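Local structure of MlnE (5D2E) at residues C168-E181 with N204-F216. The protein is a macrolactin polyketide synthase whose N-terminal NADP-binding B-type ketoreductase, described here, probably reduces the beta-keto group of the growing chain. Numbering follows the deposited sequence.
Sequences CPKAEILYLYENAE and NFTCKAAELKSMF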
loop_
_atom_site.group_PDB
_atom_site.type_symbol
_atom_site.label_atom_id
_atom_site.label_comp_id
_atom_site.label_asym_id
_atom_site.label_seq_id
_atom_site.Cartn_x
_atom_site.Cartn_y
_atom_site.Cartn_z
ATOM N N CYS A 168 3.352 11.288 -24.790
ATOM C CA CYS A 168 4.456 11.832 -24.050
ATOM C C CYS A 168 5.672 10.950 -24.132
ATOM O O CYS A 168 5.855 10.034 -23.333
ATOM C CB CYS A 168 4.066 11.994 -22.565
ATOM S SG CYS A 168 2.563 12.963 -22.249
ATOM N N PRO A 169 6.577 11.282 -25.027
ATOM C CA PRO A 169 7.868 10.588 -25.025
ATOM C C PRO A 169 8.572 10.662 -23.659
ATOM O O PRO A 169 9.222 9.697 -23.262
ATOM C CB PRO A 169 8.672 11.332 -26.106
ATOM C CG PRO A 169 7.614 11.911 -27.012
ATOM C CD PRO A 169 6.413 12.217 -26.143
ATOM N N LYS A 170 8.443 11.798 -22.972
ATOM C CA LYS A 170 8.871 11.976 -21.601
ATOM C C LYS A 170 7.791 12.747 -20.893
ATOM O O LYS A 170 7.164 13.640 -21.467
ATOM C CB LYS A 170 10.130 12.798 -21.532
ATOM C CG LYS A 170 11.408 12.034 -21.785
ATOM C CD LYS A 170 12.621 12.823 -21.269
ATOM C CE LYS A 170 13.794 11.888 -21.023
ATOM N NZ LYS A 170 14.191 11.231 -22.297
ATOM N N ALA A 171 7.567 12.431 -19.633
ATOM C CA ALA A 171 6.561 13.194 -18.855
ATOM C C ALA A 171 7.018 13.219 -17.434
ATOM O O ALA A 171 7.646 12.244 -16.932
ATOM C CB ALA A 171 5.205 12.558 -18.944
ATOM N N GLU A 172 6.716 14.339 -16.775
ATOM C CA GLU A 172 6.856 14.434 -15.325
ATOM C C GLU A 172 5.464 14.544 -14.782
ATOM O O GLU A 172 4.759 15.523 -15.077
ATOM C CB GLU A 172 7.673 15.661 -14.903
ATOM C CG GLU A 172 8.715 16.173 -15.929
ATOM C CD GLU A 172 9.886 15.240 -16.209
ATOM O OE1 GLU A 172 10.283 14.503 -15.295
ATOM O OE2 GLU A 172 10.423 15.258 -17.347
ATOM N N ILE A 173 5.069 13.569 -13.984
ATOM C CA ILE A 173 3.689 13.459 -13.507
ATOM C C ILE A 173 3.674 13.782 -12.001
ATOM O O ILE A 173 4.419 13.152 -11.252
ATOM C CB ILE A 173 3.133 12.070 -13.701
ATOM C CG1 ILE A 173 3.093 11.685 -15.199
ATOM C CG2 ILE A 173 1.740 11.994 -13.057
ATOM C CD1 ILE A 173 4.298 10.872 -15.668
ATOM N N LEU A 174 2.859 14.738 -11.576
ATOM C CA LEU A 174 2.747 15.112 -10.199
ATOM C C LEU A 174 1.356 14.819 -9.803
ATOM O O LEU A 174 0.407 15.425 -10.315
ATOM C CB LEU A 174 3.128 16.601 -9.952
ATOM C CG LEU A 174 2.918 17.096 -8.508
ATOM C CD1 LEU A 174 3.778 16.351 -7.474
ATOM C CD2 LEU A 174 3.215 18.598 -8.456
ATOM N N TYR A 175 1.211 13.849 -8.895
ATOM C CA TYR A 175 -0.024 13.421 -8.335
ATOM C C TYR A 175 -0.187 14.096 -6.981
ATOM O O TYR A 175 0.682 13.997 -6.151
ATOM C CB TYR A 175 -0.011 11.911 -8.200
ATOM C CG TYR A 175 -1.016 11.365 -7.249
ATOM C CD1 TYR A 175 -2.369 11.302 -7.554
ATOM C CD2 TYR A 175 -0.612 10.942 -5.975
ATOM C CE1 TYR A 175 -3.286 10.845 -6.598
ATOM C CE2 TYR A 175 -1.529 10.483 -5.040
ATOM C CZ TYR A 175 -2.843 10.430 -5.351
ATOM O OH TYR A 175 -3.673 9.902 -4.358
ATOM N N LEU A 176 -1.337 14.767 -6.781
ATOM C CA LEU A 176 -1.693 15.491 -5.575
ATOM C C LEU A 176 -2.956 14.962 -4.954
ATOM O O LEU A 176 -3.884 14.606 -5.637
ATOM C CB LEU A 176 -1.946 16.984 -5.865
ATOM C CG LEU A 176 -0.934 17.681 -6.761
ATOM C CD1 LEU A 176 -1.312 19.105 -7.159
ATOM C CD2 LEU A 176 0.383 17.665 -6.053
ATOM N N TYR A 177 -2.962 14.929 -3.624
ATOM C CA TYR A 177 -4.144 14.635 -2.872
ATOM C C TYR A 177 -4.180 15.489 -1.603
ATOM O O TYR A 177 -3.142 15.883 -1.089
ATOM C CB TYR A 177 -4.261 13.179 -2.466
ATOM C CG TYR A 177 -3.252 12.631 -1.521
ATOM C CD1 TYR A 177 -2.008 12.199 -1.983
ATOM C CD2 TYR A 177 -3.526 12.532 -0.138
ATOM C CE1 TYR A 177 -1.076 11.651 -1.121
ATOM C CE2 TYR A 177 -2.598 11.974 0.726
ATOM C CZ TYR A 177 -1.372 11.558 0.227
ATOM O OH TYR A 177 -0.434 11.034 1.063
ATOM N N GLU A 178 -5.393 15.692 -1.104
ATOM C CA GLU A 178 -5.616 16.485 0.072
ATOM C C GLU A 178 -5.780 15.594 1.286
ATOM O O GLU A 178 -6.325 14.490 1.223
ATOM C CB GLU A 178 -6.873 17.307 -0.024
ATOM C CG GLU A 178 -6.842 18.373 -1.099
ATOM C CD GLU A 178 -8.151 19.151 -1.132
ATOM O OE1 GLU A 178 -9.144 18.764 -0.465
ATOM O OE2 GLU A 178 -8.141 20.170 -1.768
ATOM N N ASN A 179 -5.307 16.127 2.397
ATOM C CA ASN A 179 -5.497 15.520 3.705
ATOM C C ASN A 179 -5.596 16.675 4.719
ATOM O O ASN A 179 -5.464 17.841 4.332
ATOM C CB ASN A 179 -4.375 14.516 4.040
ATOM C CG ASN A 179 -4.741 13.570 5.243
ATOM O OD1 ASN A 179 -5.899 13.395 5.609
ATOM N ND2 ASN A 179 -3.746 12.947 5.797
ATOM N N ALA A 180 -5.853 16.323 5.975
ATOM C CA ALA A 180 -5.906 17.330 7.058
ATOM C C ALA A 180 -5.401 16.711 8.364
ATOM O O ALA A 180 -5.513 15.479 8.593
ATOM C CB ALA A 180 -7.326 17.815 7.242
ATOM N N GLU A 181 -4.920 17.595 9.222
ATOM C CA GLU A 181 -4.528 17.242 10.578
ATOM C C GLU A 181 -5.655 16.472 11.224
ATOM O O GLU A 181 -6.772 16.839 11.093
ATOM C CB GLU A 181 -4.184 18.515 11.356
ATOM C CG GLU A 181 -3.768 18.255 12.782
ATOM C CD GLU A 181 -3.316 19.548 13.453
ATOM O OE1 GLU A 181 -3.439 20.635 12.850
ATOM O OE2 GLU A 181 -2.780 19.451 14.581
ATOM N N ASN A 204 10.950 6.800 -18.694
ATOM C CA ASN A 204 10.696 8.145 -19.203
ATOM C C ASN A 204 9.542 8.911 -18.507
ATOM O O ASN A 204 9.333 10.078 -18.816
ATOM C CB ASN A 204 10.356 8.017 -20.655
ATOM C CG ASN A 204 11.575 7.642 -21.479
ATOM O OD1 ASN A 204 12.694 8.112 -21.233
ATOM N ND2 ASN A 204 11.364 6.828 -22.428
ATOM N N PHE A 205 8.765 8.225 -17.666
ATOM C CA PHE A 205 7.749 8.852 -16.822
ATOM C C PHE A 205 8.305 9.060 -15.414
ATOM O O PHE A 205 8.398 8.119 -14.614
ATOM C CB PHE A 205 6.491 8.005 -16.739
ATOM C CG PHE A 205 5.657 7.952 -17.984
ATOM C CD1 PHE A 205 5.932 8.730 -19.126
ATOM C CD2 PHE A 205 4.572 7.096 -18.025
ATOM C CE1 PHE A 205 5.087 8.647 -20.242
ATOM C CE2 PHE A 205 3.763 7.011 -19.129
ATOM C CZ PHE A 205 4.013 7.806 -20.239
ATOM N N THR A 206 8.669 10.282 -15.090
ATOM C CA THR A 206 9.111 10.571 -13.754
ATOM C C THR A 206 7.876 10.930 -12.939
ATOM O O THR A 206 7.130 11.904 -13.264
ATOM C CB THR A 206 10.075 11.754 -13.751
ATOM O OG1 THR A 206 11.144 11.465 -14.621
ATOM C CG2 THR A 206 10.596 12.044 -12.333
ATOM N N CYS A 207 7.663 10.199 -11.857
ATOM C CA CYS A 207 6.408 10.251 -11.137
ATOM C C CYS A 207 6.624 10.730 -9.723
ATOM O O CYS A 207 7.461 10.196 -8.989
ATOM C CB CYS A 207 5.752 8.894 -11.114
ATOM S SG CYS A 207 5.228 8.222 -12.680
ATOM N N LYS A 208 5.869 11.738 -9.320
ATOM C CA LYS A 208 5.967 12.282 -7.967
ATOM C C LYS A 208 4.630 12.326 -7.322
ATOM O O LYS A 208 3.629 12.471 -8.017
ATOM C CB LYS A 208 6.564 13.678 -8.029
ATOM C CG LYS A 208 7.883 13.653 -8.780
ATOM C CD LYS A 208 8.816 14.828 -8.540
ATOM C CE LYS A 208 8.610 15.976 -9.511
ATOM N NZ LYS A 208 9.593 17.054 -9.195
ATOM N N ALA A 209 4.597 12.245 -5.978
ATOM C CA ALA A 209 3.335 12.255 -5.223
ATOM C C ALA A 209 3.441 13.260 -4.088
ATOM O O ALA A 209 4.504 13.401 -3.493
ATOM C CB ALA A 209 2.981 10.891 -4.685
ATOM N N ALA A 210 2.390 14.037 -3.853
ATOM C CA ALA A 210 2.466 15.095 -2.840
ATOM C C ALA A 210 1.106 15.157 -2.088
ATOM O O ALA A 210 0.052 15.236 -2.707
ATOM C CB ALA A 210 2.827 16.419 -3.438
ATOM N N GLU A 211 1.186 15.061 -0.766
ATOM C CA GLU A 211 0.074 15.196 0.111
ATOM C C GLU A 211 -0.016 16.681 0.482
ATOM O O GLU A 211 1.011 17.370 0.787
ATOM C CB GLU A 211 0.279 14.355 1.376
ATOM C CG GLU A 211 -0.814 14.537 2.406
ATOM C CD GLU A 211 -0.679 13.623 3.626
ATOM O OE1 GLU A 211 -0.229 12.534 3.426
ATOM O OE2 GLU A 211 -1.099 13.949 4.734
ATOM N N LEU A 212 -1.203 17.199 0.334
ATOM C CA LEU A 212 -1.478 18.599 0.678
ATOM C C LEU A 212 -2.262 18.591 1.988
ATOM O O LEU A 212 -3.505 18.463 1.991
ATOM C CB LEU A 212 -2.241 19.309 -0.455
ATOM C CG LEU A 212 -1.622 19.202 -1.855
ATOM C CD1 LEU A 212 -2.593 19.644 -2.920
ATOM C CD2 LEU A 212 -0.341 19.985 -1.942
ATOM N N LYS A 213 -1.546 18.705 3.102
ATOM C CA LYS A 213 -2.195 18.585 4.410
ATOM C C LYS A 213 -2.497 19.949 5.033
ATOM O O LYS A 213 -1.584 20.676 5.415
ATOM C CB LYS A 213 -1.362 17.764 5.386
ATOM C CG LYS A 213 -2.111 17.511 6.687
ATOM C CD LYS A 213 -1.615 16.403 7.558
ATOM C CE LYS A 213 -0.196 16.532 7.957
ATOM N NZ LYS A 213 0.143 15.226 8.688
ATOM N N SER A 214 -3.768 20.274 5.104
ATOM C CA SER A 214 -4.232 21.410 5.883
ATOM C C SER A 214 -4.076 21.127 7.376
ATOM O O SER A 214 -4.458 20.088 7.847
ATOM C CB SER A 214 -5.703 21.607 5.623
ATOM O OG SER A 214 -5.761 22.110 4.315
ATOM N N MET A 215 -3.603 22.099 8.111
ATOM C CA MET A 215 -3.530 21.994 9.558
ATOM C C MET A 215 -4.644 22.853 10.209
ATOM O O MET A 215 -5.162 23.794 9.571
ATOM C CB MET A 215 -2.160 22.488 9.992
ATOM C CG MET A 215 -0.980 21.697 9.418
ATOM S SD MET A 215 -1.029 19.961 9.729
ATOM C CE MET A 215 -0.356 19.886 11.411
ATOM N N PHE A 216 -4.962 22.632 11.466
ATOM C CA PHE A 216 -5.974 23.480 12.127
ATOM C C PHE A 216 -5.419 24.909 12.157
ATOM O O PHE A 216 -4.231 25.148 12.396
ATOM C CB PHE A 216 -6.278 23.016 13.548
ATOM C CG PHE A 216 -6.840 21.636 13.636
ATOM C CD1 PHE A 216 -7.922 21.223 12.839
ATOM C CD2 PHE A 216 -6.295 20.712 14.539
ATOM C CE1 PHE A 216 -8.406 19.916 12.922
ATOM C CE2 PHE A 216 -6.810 19.434 14.648
ATOM C CZ PHE A 216 -7.861 19.033 13.837
#
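Tyr177 lies over Glu211, their side chains tightly packed and buried. With CG between backbone N and carbonyl carbon (chi1 65°), the ring turns one face onto Glu211 CA, 4.0 Å from its centroid. Its OH makes a weak hydrogen bond to Glu211 OE1 at 2.8 Å; a second weak bond links this OH with Asn189 ND2. Glu211 OE2 takes an N-H from Asn179 ND2 at 3.0 Å, from above the carboxylate plane; ND2 also reaches Glu183 O. Phe242 and Cys244 of the next strand line the same face. Eleven backbone hydrogen bonds, from Ala171 N to Asn204 O through to Glu181 N to Ser214 O, join parallel strands 171-180 and 205-214, which helix 186-201 connects in a beta-alpha-beta unit of the Rossmann-like subdomain, away from the NADP site. On the helix side, Ile173 CD1 meets Phe205 CB at 3.8 Å, while Tyr175 receives Ala209 CB at its ring edge. The other face is apolar at Leu174, Leu176, Ala210 and Leu212 but opens toward solvent at Glu172, which pairs with Arg126. The far end is more open: Glu181 CB sits over one face of the exposed Phe216 ring, and its extended chain carries OE1 to Phe216 N, 2.9 Å away.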